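O-succinylhomoserine sulfhydrylase (PDB 3NDN) probably catalyses the pyridoxal-phosphate-dependent formation of L-homocysteine from O-succinyl-L-homoserine and hydrogen sulfide in mycobacterial methionine biosynthesis. Local coordinates at residues A[59-64]-A[70-75]; A[84-89]-A[237-242]; A[161-166]-A[193-198]; A[373-378]-A[386-391]. All coordinates share one frame; numbering follows the deposited sequence.

The four contacts illustrate how a two-domain PLP enzyme is held together by small packing contacts, near and far along the chain. Contacts 1 and 2, with centres about 23 Å apart, are joined through Y73 OH and S84 OG, 2.8 Å apart in a probable hydrogen bond. Contact 3 lies within the chain section between the two segments of contact 2, about 29 Å from it centre to centre. Contact 4 is on the opposite side of the chain's centre from contact 1, about 53 Å between centres, yet A62 packs on T373 of the second subunit, which belongs to that subunit's own copy of contact 4. Contact 1 also reaches the active site, where Y75 hydrogen-bonds the pyridoxal-phosphate lysine of that subunit.

Contact 1 of 4, residues A[59-64]-A[70-75]; sequences AAVAEK and LDHYVY
L70, a few residues beyond the end of helix 59-66, points its side chain back at that helix, with CD1 3.8 Å from CB of K64. With CG anti to the carbonyl carbon (chi1 -67°), the same methyl also comes within 4.2 Å of V61 CG1, and the V61 and L70 side chains cross at about a right angle. K64 contributes only the base of its chain here, for its amino end heads elsewhere. D71 points away from the helix and is occupied with the N-terminal arm, bonding S14, V15 and R16. H72 returns to the contact, its CD2 4.2 Å from V61 CG1, so that one valine methyl touches both L70 and H72. The imidazole is steadied from both nitrogens: ND1 donates to the carbonyl O of the next residue, Y73, at 2.9 Å with an N-H...O angle of 161°, the oxygen lying close to the ring plane and offering a lone pair, and NE2 bonds E42 of the third subunit. Farther along, Y73 OH reaches S84 OG and Y75 OH the pyridoxal-phosphate lysine of the second subunit. The helix-loop contact is thus purely van der Waals, while several polar groups of the loop bond the N-terminal arm, helix 81-94 or other subunits; a carboxylate beside NE2 and a donating ND1 would favour a protonated H72.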
loop_
_atom_site.group_PDB
_atom_site.type_symbol
_atom_site.label_atom_id
_atom_site.label_comp_id
_atom_site.label_asym_id
_atom_site.label_seq_id
_atom_site.Cartn_x
_atom_site.Cartn_y
_atom_site.Cartn_z
ATOM N N ALA A 59 -30.942 13.542 2.119
ATOM C CA ALA A 59 -30.621 14.875 1.597
ATOM C C ALA A 59 -30.445 15.924 2.714
ATOM O O ALA A 59 -29.581 16.793 2.601
ATOM C CB ALA A 59 -31.667 15.317 0.591
ATOM N N ALA A 60 -31.256 15.829 3.777
ATOM C CA ALA A 60 -31.129 16.710 4.951
ATOM C C ALA A 60 -29.758 16.591 5.641
ATOM O O ALA A 60 -29.186 17.607 6.041
ATOM C CB ALA A 60 -32.246 16.461 5.949
ATOM N N VAL A 61 -29.246 15.360 5.785
ATOM C CA VAL A 61 -27.897 15.137 6.331
ATOM C C VAL A 61 -26.795 15.735 5.446
ATOM O O VAL A 61 -25.813 16.277 5.959
ATOM C CB VAL A 61 -27.612 13.627 6.628
ATOM C CG1 VAL A 61 -26.134 13.411 7.015
ATOM C CG2 VAL A 61 -28.543 13.119 7.738
ATOM N N ALA A 62 -26.942 15.620 4.127
ATOM C CA ALA A 62 -25.976 16.202 3.193
ATOM C C ALA A 62 -25.928 17.732 3.343
ATOM O O ALA A 62 -24.847 18.322 3.347
ATOM C CB ALA A 62 -26.314 15.812 1.749
ATOM N N GLU A 63 -27.098 18.357 3.473
ATOM C CA GLU A 63 -27.193 19.812 3.672
ATOM C C GLU A 63 -26.529 20.249 4.986
ATOM O O GLU A 63 -25.727 21.187 4.996
ATOM C CB GLU A 63 -28.658 20.279 3.608
ATOM C CG GLU A 63 -28.855 21.787 3.884
ATOM C CD GLU A 63 -30.327 22.250 3.865
ATOM O OE1 GLU A 63 -31.250 21.429 4.066
ATOM O OE2 GLU A 63 -30.562 23.465 3.670
ATOM N N LYS A 64 -26.842 19.562 6.086
ATOM C CA LYS A 64 -26.253 19.900 7.386
ATOM C C LYS A 64 -24.731 19.718 7.402
ATOM O O LYS A 64 -24.008 20.496 8.036
ATOM C CB LYS A 64 -26.880 19.063 8.506
ATOM C CG LYS A 64 -28.340 19.361 8.818
ATOM C CD LYS A 64 -28.757 18.656 10.117
ATOM C CE LYS A 64 -30.272 18.495 10.211
ATOM N NZ LYS A 64 -30.925 19.813 10.472
ATOM N N LEU A 70 -22.921 19.373 11.281
ATOM C CA LEU A 70 -22.531 18.036 11.731
ATOM C C LEU A 70 -21.035 17.832 11.447
ATOM O O LEU A 70 -20.502 18.429 10.509
ATOM C CB LEU A 70 -23.347 16.971 10.996
ATOM C CG LEU A 70 -24.853 16.883 11.256
ATOM C CD1 LEU A 70 -25.499 15.947 10.244
ATOM C CD2 LEU A 70 -25.160 16.424 12.687
ATOM N N ASP A 71 -20.361 16.994 12.233
ATOM C CA ASP A 71 -18.938 16.728 11.977
ATOM C C ASP A 71 -18.644 15.543 11.011
ATOM O O ASP A 71 -17.499 15.092 10.886
ATOM C CB ASP A 71 -18.130 16.645 13.285
ATOM C CG ASP A 71 -18.340 15.340 14.041
ATOM O OD1 ASP A 71 -19.292 14.592 13.732
ATOM O OD2 ASP A 71 -17.545 15.064 14.966
ATOM N N HIS A 72 -19.687 15.067 10.334
ATOM C CA HIS A 72 -19.599 14.094 9.225
ATOM C C HIS A 72 -18.503 14.510 8.229
ATOM O O HIS A 72 -18.359 15.700 7.918
ATOM C CB HIS A 72 -20.967 14.068 8.515
ATOM C CG HIS A 72 -21.224 12.853 7.669
ATOM N ND1 HIS A 72 -20.463 12.533 6.565
ATOM C CD2 HIS A 72 -22.217 11.927 7.720
ATOM C CE1 HIS A 72 -20.946 11.437 6.001
ATOM N NE2 HIS A 72 -22.012 11.051 6.682
ATOM N N TYR A 73 -17.726 13.549 7.731
ATOM C CA TYR A 73 -16.678 13.870 6.751
ATOM C C TYR A 73 -17.287 14.264 5.400
ATOM O O TYR A 73 -18.404 13.832 5.078
ATOM C CB TYR A 73 -15.684 12.708 6.606
ATOM C CG TYR A 73 -14.696 12.618 7.755
ATOM C CD1 TYR A 73 -13.519 13.381 7.749
ATOM C CD2 TYR A 73 -14.940 11.769 8.861
ATOM C CE1 TYR A 73 -12.609 13.313 8.803
ATOM C CE2 TYR A 73 -14.027 11.693 9.931
ATOM C CZ TYR A 73 -12.864 12.458 9.890
ATOM O OH TYR A 73 -11.945 12.415 10.918
ATOM N N VAL A 74 -16.568 15.074 4.611
ATOM C CA VAL A 74 -17.125 15.613 3.339
ATOM C C VAL A 74 -16.245 15.350 2.109
ATOM O O VAL A 74 -16.744 14.912 1.071
ATOM C CB VAL A 74 -17.443 17.153 3.447
ATOM C CG1 VAL A 74 -17.838 17.748 2.097
ATOM C CG2 VAL A 74 -18.539 17.400 4.470
ATOM N N TYR A 75 -14.944 15.619 2.210
ATOM C CA TYR A 75 -14.035 15.420 1.084
ATOM C C TYR A 75 -12.601 15.371 1.601
ATOM O O TYR A 75 -12.205 16.206 2.422
ATOM C CB TYR A 75 -14.184 16.556 0.052
ATOM C CG TYR A 75 -13.557 16.271 -1.307
ATOM C CD1 TYR A 75 -12.423 16.971 -1.736
ATOM C CD2 TYR A 75 -14.108 15.314 -2.169
ATOM C CE1 TYR A 75 -11.838 16.723 -2.999
ATOM C CE2 TYR A 75 -13.537 15.054 -3.437
ATOM C CZ TYR A 75 -12.403 15.757 -3.840
ATOM O OH TYR A 75 -11.841 15.507 -5.076
#

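Contact 2 of 4, residues A[84-89]-A[237-242]; sequences SVFEER and GGAILG
The phenyl ring of F86 turns an edge to the strand: CE2 lies 4.1 Å from G238 O, which sits near the ring plane, while the A239 methyl approaches the ring obliquely. This is helix-on-sheet packing in the large domain of a fold type I PLP enzyme, whose seven-stranded mixed sheet carries the strand order 1-7-6-5-4-2-3. Strand 238-242, the last of the seven along the chain, stands second across the sheet, between 98-102 and 220-224 and antiparallel to both, and helix 81-94 lies against it. F86 reaches across because its CG is anti to the backbone N (chi1 165°), which sends the ring out from the helix to the sheet. M262 and A101 pack on the same phenylalanine, so the ring is buried among several parts of the fold. The helix is tied down around it: E87 OE2 takes a hydrogen bond from A101 N, and R89 forms salt bridges with E46 and E275. The neighbouring I240 packs on helix 105-114. With glycine at 238 and alanine at 239, the strand presents little more than backbone to the ring, and the apolar part of the contact comes down to one pair, F86 CE2 and A239 CB, 4.4 Å apart.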
loop_
_atom_site.group_PDB
_atom_site.type_symbol
_atom_site.label_atom_id
_atom_site.label_comp_id
_atom_site.label_asym_id
_atom_site.label_seq_id
_atom_site.Cartn_x
_atom_site.Cartn_y
_atom_site.Cartn_z
ATOM N N SER A 84 -6.799 12.223 10.201
ATOM C CA SER A 84 -7.113 12.746 11.547
ATOM C C SER A 84 -6.349 12.045 12.688
ATOM O O SER A 84 -6.003 12.690 13.686
ATOM C CB SER A 84 -8.632 12.667 11.831
ATOM O OG SER A 84 -9.346 13.580 11.015
ATOM N N VAL A 85 -6.108 10.732 12.552
ATOM C CA VAL A 85 -5.370 9.973 13.562
ATOM C C VAL A 85 -3.894 10.440 13.595
ATOM O O VAL A 85 -3.347 10.644 14.682
ATOM C CB VAL A 85 -5.457 8.420 13.324
ATOM C CG1 VAL A 85 -4.581 7.645 14.317
ATOM C CG2 VAL A 85 -6.928 7.922 13.399
ATOM N N PHE A 86 -3.282 10.666 12.421
ATOM C CA PHE A 86 -1.890 11.196 12.363
ATOM C C PHE A 86 -1.803 12.598 13.026
ATOM O O PHE A 86 -0.883 12.852 13.828
ATOM C CB PHE A 86 -1.351 11.287 10.904
ATOM C CG PHE A 86 -0.109 12.133 10.769
ATOM C CD1 PHE A 86 1.110 11.683 11.263
ATOM C CD2 PHE A 86 -0.169 13.409 10.172
ATOM C CE1 PHE A 86 2.257 12.472 11.166
ATOM C CE2 PHE A 86 0.963 14.203 10.075
ATOM C CZ PHE A 86 2.181 13.746 10.576
ATOM N N GLU A 87 -2.733 13.479 12.656
ATOM C CA GLU A 87 -2.802 14.874 13.167
ATOM C C GLU A 87 -2.927 14.884 14.700
ATOM O O GLU A 87 -2.215 15.633 15.387
ATOM C CB GLU A 87 -3.980 15.644 12.560
ATOM C CG GLU A 87 -3.815 16.097 11.092
ATOM C CD GLU A 87 -5.115 16.596 10.438
ATOM O OE1 GLU A 87 -6.219 16.296 10.969
ATOM O OE2 GLU A 87 -5.044 17.288 9.371
ATOM N N GLU A 88 -3.821 14.055 15.231
ATOM C CA GLU A 88 -4.062 14.055 16.683
ATOM C C GLU A 88 -2.942 13.416 17.494
ATOM O O GLU A 88 -2.599 13.896 18.589
ATOM C CB GLU A 88 -5.428 13.444 17.010
ATOM C CG GLU A 88 -5.761 13.385 18.510
ATOM C CD GLU A 88 -6.241 14.710 19.096
ATOM O OE1 GLU A 88 -6.270 15.743 18.365
ATOM O OE2 GLU A 88 -6.602 14.705 20.307
ATOM N N ARG A 89 -2.357 12.332 16.976
ATOM C CA ARG A 89 -1.202 11.707 17.629
ATOM C C ARG A 89 -0.010 12.677 17.743
ATOM O O ARG A 89 0.596 12.799 18.816
ATOM C CB ARG A 89 -0.807 10.380 16.922
ATOM C CG ARG A 89 0.313 9.573 17.617
ATOM C CD ARG A 89 0.400 8.123 17.056
ATOM N NE ARG A 89 -0.795 7.344 17.405
ATOM C CZ ARG A 89 -1.003 6.060 17.086
ATOM N NH1 ARG A 89 -2.133 5.463 17.472
ATOM N NH2 ARG A 89 -0.106 5.377 16.372
ATOM N N GLY A 237 5.785 14.030 3.898
ATOM C CA GLY A 237 4.635 14.613 4.575
ATOM C C GLY A 237 5.091 15.759 5.460
ATOM O O GLY A 237 6.300 15.990 5.624
ATOM N N GLY A 238 4.138 16.471 6.036
ATOM C CA GLY A 238 4.458 17.533 7.020
ATOM C C GLY A 238 3.269 17.900 7.876
ATOM O O GLY A 238 2.200 17.294 7.749
ATOM N N ALA A 239 3.440 18.902 8.745
ATOM C CA ALA A 239 2.340 19.359 9.582
ATOM C C ALA A 239 2.537 20.782 10.090
ATOM O O ALA A 239 3.673 21.234 10.278
ATOM C CB ALA A 239 2.135 18.408 10.783
ATOM N N ILE A 240 1.412 21.451 10.342
ATOM C CA ILE A 240 1.390 22.780 10.989
ATOM C C ILE A 240 0.667 22.690 12.344
ATOM O O ILE A 240 -0.493 22.270 12.403
ATOM C CB ILE A 240 0.679 23.825 10.105
ATOM C CG1 ILE A 240 1.276 23.845 8.684
ATOM C CG2 ILE A 240 0.742 25.234 10.756
ATOM C CD1 ILE A 240 0.349 24.440 7.610
ATOM N N LEU A 241 1.332 23.116 13.423
ATOM C CA LEU A 241 0.687 23.155 14.755
ATOM C C LEU A 241 0.605 24.591 15.343
ATOM O O LEU A 241 1.582 25.342 15.267
ATOM C CB LEU A 241 1.375 22.191 15.735
ATOM C CG LEU A 241 1.495 20.703 15.319
ATOM C CD1 LEU A 241 2.853 20.436 14.661
ATOM C CD2 LEU A 241 1.313 19.787 16.525
ATOM N N GLY A 242 -0.558 24.947 15.908
ATOM C CA GLY A 242 -0.816 26.301 16.480
ATOM C C GLY A 242 -2.190 26.459 17.158
ATOM O O GLY A 242 -2.830 25.463 17.513
#

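Contact 3 of 4, residues A[161-166]-A[193-198]; sequences RALSVP and HAAGAK
With CG anti to the carbonyl carbon (chi1 -68°) and an extended chi2, L163 brings CD2 to 4.3 Å from the CB of A195, just where its own backbone leaves the helix. On the other side the chain winds into a Schellman motif, in which G196 takes a positive phi of 80° and G196 N bonds to H193 O, one of the two bonds back into the last turn; this turn holds A195 with its methyl directed at the loop 163-166. That methyl meets backbone oxygens as well as leucine: A195 CB is 3.6 Å from L163 O and 3.8 Å from V165 O, the latter also accepting a bond from T167 OG1. P166 CA makes a weaker CA-H...O contact with A195 O, at 3.5 Å, beside the backbone hydrogen bonding between A195 and T167. L163 also packs on V124 of strand 122-126, while S164 OG bonds R161 O to finish the helix end. Such a meeting of two helix C-termini is what parallel alpha/beta architecture produces: the ends of helices 156-162 and 185-194 lead into loops that touch, each loop leads on to a strand, and the neighbouring parallel strands 169-173 and 198-202 are linked through helix 185-194 in a beta-alpha-beta crossover.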
loop_
_atom_site.group_PDB
_atom_site.type_symbol
_atom_site.label_atom_id
_atom_site.label_comp_id
_atom_site.label_asym_id
_atom_site.label_seq_id
_atom_site.Cartn_x
_atom_site.Cartn_y
_atom_site.Cartn_z
ATOM N N ARG A 161 16.712 45.534 16.601
ATOM C CA ARG A 161 16.587 46.595 15.583
ATOM C C ARG A 161 15.525 46.308 14.513
ATOM O O ARG A 161 14.755 47.195 14.153
ATOM C CB ARG A 161 17.945 46.926 14.942
ATOM C CG ARG A 161 18.930 47.589 15.921
ATOM C CD ARG A 161 20.170 48.167 15.226
ATOM N NE ARG A 161 21.046 47.137 14.646
ATOM C CZ ARG A 161 22.017 46.498 15.303
ATOM N NH1 ARG A 161 22.257 46.754 16.584
ATOM N NH2 ARG A 161 22.750 45.588 14.676
ATOM N N ALA A 162 15.484 45.076 14.009
ATOM C CA ALA A 162 14.477 44.685 13.008
ATOM C C ALA A 162 13.057 44.680 13.564
ATOM O O ALA A 162 12.106 44.942 12.824
ATOM C CB ALA A 162 14.813 43.323 12.404
ATOM N N LEU A 163 12.917 44.379 14.855
ATOM C CA LEU A 163 11.602 44.303 15.508
ATOM C C LEU A 163 11.201 45.583 16.286
ATOM O O LEU A 163 10.431 45.524 17.251
ATOM C CB LEU A 163 11.516 43.053 16.414
ATOM C CG LEU A 163 11.515 41.660 15.739
ATOM C CD1 LEU A 163 11.705 40.540 16.767
ATOM C CD2 LEU A 163 10.257 41.407 14.888
ATOM N N SER A 164 11.708 46.735 15.858
ATOM C CA SER A 164 11.367 47.997 16.526
ATOM C C SER A 164 10.173 48.713 15.864
ATOM O O SER A 164 9.791 49.810 16.276
ATOM C CB SER A 164 12.587 48.911 16.621
ATOM O OG SER A 164 12.983 49.334 15.333
ATOM N N VAL A 165 9.594 48.085 14.841
ATOM C CA VAL A 165 8.347 48.553 14.208
ATOM C C VAL A 165 7.349 47.381 14.117
ATOM O O VAL A 165 7.780 46.229 14.163
ATOM C CB VAL A 165 8.593 49.167 12.791
ATOM C CG1 VAL A 165 9.483 50.418 12.867
ATOM C CG2 VAL A 165 9.172 48.134 11.821
ATOM N N PRO A 166 6.024 47.664 14.001
ATOM C CA PRO A 166 5.023 46.579 13.901
ATOM C C PRO A 166 5.342 45.544 12.823
ATOM O O PRO A 166 5.720 45.907 11.702
ATOM C CB PRO A 166 3.720 47.315 13.573
ATOM C CG PRO A 166 3.911 48.689 14.204
ATOM C CD PRO A 166 5.387 48.998 14.071
ATOM N N HIS A 193 6.806 39.393 20.329
ATOM C CA HIS A 193 5.477 39.691 20.891
ATOM C C HIS A 193 5.264 41.197 21.177
ATOM O O HIS A 193 4.142 41.699 21.055
ATOM C CB HIS A 193 5.177 38.818 22.115
ATOM C CG HIS A 193 4.899 37.379 21.771
ATOM N ND1 HIS A 193 4.786 36.389 22.725
ATOM C CD2 HIS A 193 4.737 36.765 20.571
ATOM C CE1 HIS A 193 4.553 35.228 22.130
ATOM N NE2 HIS A 193 4.519 35.429 20.823
ATOM N N ALA A 194 6.339 41.903 21.515
ATOM C CA ALA A 194 6.280 43.364 21.697
ATOM C C ALA A 194 6.024 44.096 20.370
ATOM O O ALA A 194 5.448 45.188 20.360
ATOM C CB ALA A 194 7.563 43.875 22.362
ATOM N N ALA A 195 6.435 43.482 19.257
ATOM C CA ALA A 195 6.158 44.001 17.907
ATOM C C ALA A 195 4.817 43.540 17.301
ATOM O O ALA A 195 4.498 43.898 16.159
ATOM C CB ALA A 195 7.305 43.664 16.962
ATOM N N GLY A 196 4.036 42.762 18.051
ATOM C CA GLY A 196 2.745 42.246 17.547
ATOM C C GLY A 196 2.820 41.027 16.623
ATOM O O GLY A 196 1.808 40.629 16.030
ATOM N N ALA A 197 4.006 40.426 16.506
ATOM C CA ALA A 197 4.246 39.323 15.543
ATOM C C ALA A 197 4.001 37.922 16.129
ATOM O O ALA A 197 4.100 37.728 17.346
ATOM C CB ALA A 197 5.671 39.415 14.979
ATOM N N LYS A 198 3.673 36.967 15.250
ATOM C CA LYS A 198 3.546 35.544 15.622
ATOM C C LYS A 198 4.834 34.797 15.262
ATOM O O LYS A 198 5.338 34.933 14.148
ATOM C CB LYS A 198 2.356 34.884 14.900
ATOM C CG LYS A 198 0.981 35.515 15.182
ATOM C CD LYS A 198 0.531 35.301 16.636
ATOM C CE LYS A 198 -0.711 36.125 16.958
ATOM N NZ LYS A 198 -1.352 35.719 18.249
#

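Contact 4 of 4, residues A[373-378]-A[386-391]; sequences TTHRAM and IGLGDG
H375 and L388 meet in an apolar contact between the loops that flank the short helix 379-385, in the C-terminal domain. L388 CD2 lies 3.7 Å from H375 CB and 3.9 Å from H375 CG, and the two side chains cross at about a right angle, the methyl sitting oblique to the imidazole. The leucine reaches this point because CG is anti to the backbone N (chi1 178°), which carries its branch out toward the opposite loop. I386 adds a second layer: its CD1 is 4.3 Å from H375 CD2 and 4.4 Å from M378 CE, so one isoleucine methyl bridges the histidine and the methionine. Both backbones are shaped to allow this. A type I turn from T373 to R376, closed by R376 N to T373 O at 3.1 Å, presents H375, while G387, with a positive phi of 84°, ends the helix in a Schellman motif and turns the chain so that I386 and L388 both face the loop 373-378. R383 of the intervening helix joins the two sides, bonding H375 O and packing on both M378 and L388. P178 also leans on H375, and P370 on L388, while T373 packs on F66 of the second subunit. The cluster sits in the connection between strands 366-368 and 392-396, antiparallel neighbours in the smaller sheet, with helix 379-385 as the excursion between them.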
loop_
_atom_site.group_PDB
_atom_site.type_symbol
_atom_site.label_atom_id
_atom_site.label_comp_id
_atom_site.label_asym_id
_atom_site.label_seq_id
_atom_site.Cartn_x
_atom_site.Cartn_y
_atom_site.Cartn_z
ATOM N N THR A 373 26.877 20.348 -2.538
ATOM C CA THR A 373 25.499 19.822 -2.517
ATOM C C THR A 373 24.541 20.700 -1.680
ATOM O O THR A 373 23.923 21.620 -2.212
ATOM C CB THR A 373 25.438 18.371 -1.978
ATOM O OG1 THR A 373 25.973 18.333 -0.648
ATOM C CG2 THR A 373 26.208 17.405 -2.867
ATOM N N THR A 374 24.419 20.403 -0.378
ATOM C CA THR A 374 23.582 21.172 0.576
ATOM C C THR A 374 23.540 22.678 0.259
ATOM O O THR A 374 22.459 23.256 0.121
ATOM C CB THR A 374 24.057 20.969 2.057
ATOM O OG1 THR A 374 24.338 19.584 2.301
ATOM C CG2 THR A 374 23.004 21.442 3.067
ATOM N N HIS A 375 24.717 23.291 0.116
ATOM C CA HIS A 375 24.842 24.743 -0.063
ATOM C C HIS A 375 25.524 25.143 -1.373
ATOM O O HIS A 375 26.386 26.027 -1.392
ATOM C CB HIS A 375 25.584 25.355 1.137
ATOM C CG HIS A 375 24.721 25.548 2.344
ATOM N ND1 HIS A 375 23.943 24.541 2.871
ATOM C CD2 HIS A 375 24.515 26.630 3.130
ATOM C CE1 HIS A 375 23.285 24.997 3.922
ATOM N NE2 HIS A 375 23.620 26.261 4.104
ATOM N N ARG A 376 25.120 24.504 -2.468
ATOM C CA ARG A 376 25.709 24.763 -3.784
ATOM C C ARG A 376 25.330 26.135 -4.364
ATOM O O ARG A 376 26.185 26.843 -4.914
ATOM C CB ARG A 376 25.305 23.659 -4.771
ATOM C CG ARG A 376 25.805 23.910 -6.186
ATOM C CD ARG A 376 25.083 23.076 -7.239
ATOM N NE ARG A 376 25.296 23.630 -8.575
ATOM C CZ ARG A 376 26.462 23.625 -9.227
ATOM N NH1 ARG A 376 27.548 23.081 -8.679
ATOM N NH2 ARG A 376 26.544 24.165 -10.437
ATOM N N ALA A 377 24.049 26.488 -4.239
ATOM C CA ALA A 377 23.477 27.687 -4.869
ATOM C C ALA A 377 24.160 29.002 -4.466
ATOM O O ALA A 377 24.494 29.822 -5.330
ATOM C CB ALA A 377 21.955 27.756 -4.613
ATOM N N MET A 378 24.389 29.177 -3.164
ATOM C CA MET A 378 24.888 30.448 -2.606
ATOM C C MET A 378 26.293 30.906 -3.047
ATOM O O MET A 378 26.739 31.992 -2.653
ATOM C CB MET A 378 24.786 30.446 -1.071
ATOM C CG MET A 378 25.740 29.500 -0.357
ATOM S SD MET A 378 26.100 30.007 1.339
ATOM C CE MET A 378 24.495 29.859 2.135
ATOM N N ILE A 386 29.976 32.284 6.309
ATOM C CA ILE A 386 29.540 31.452 7.449
ATOM C C ILE A 386 30.544 30.383 7.906
ATOM O O ILE A 386 30.247 29.590 8.809
ATOM C CB ILE A 386 28.155 30.774 7.190
ATOM C CG1 ILE A 386 28.140 30.043 5.839
ATOM C CG2 ILE A 386 27.029 31.795 7.303
ATOM C CD1 ILE A 386 27.013 29.045 5.680
ATOM N N GLY A 387 31.723 30.362 7.287
ATOM C CA GLY A 387 32.796 29.439 7.680
ATOM C C GLY A 387 32.712 28.045 7.069
ATOM O O GLY A 387 33.354 27.113 7.558
ATOM N N LEU A 388 31.935 27.907 5.994
ATOM C CA LEU A 388 31.750 26.620 5.321
ATOM C C LEU A 388 32.774 26.357 4.199
ATOM O O LEU A 388 32.473 26.531 3.006
ATOM C CB LEU A 388 30.301 26.494 4.808
ATOM C CG LEU A 388 29.879 25.253 4.020
ATOM C CD1 LEU A 388 29.976 24.004 4.876
ATOM C CD2 LEU A 388 28.464 25.420 3.457
ATOM N N GLY A 389 33.978 25.927 4.582
ATOM C CA GLY A 389 35.045 25.633 3.611
ATOM C C GLY A 389 34.864 24.330 2.839
ATOM O O GLY A 389 33.965 23.535 3.143
ATOM N N ASP A 390 35.730 24.109 1.846
ATOM C CA ASP A 390 35.716 22.893 1.026
ATOM C C ASP A 390 36.153 21.637 1.801
ATOM O O ASP A 390 36.041 20.524 1.287
ATOM C CB ASP A 390 36.591 23.063 -0.230
ATOM C CG ASP A 390 35.880 23.807 -1.376
ATOM O OD1 ASP A 390 34.637 23.684 -1.548
ATOM O OD2 ASP A 390 36.585 24.489 -2.147
ATOM N N GLY A 391 36.634 21.822 3.029
ATOM C CA GLY A 391 37.034 20.704 3.906
ATOM C C GLY A 391 35.972 20.207 4.880
ATOM O O GLY A 391 36.237 19.338 5.717
#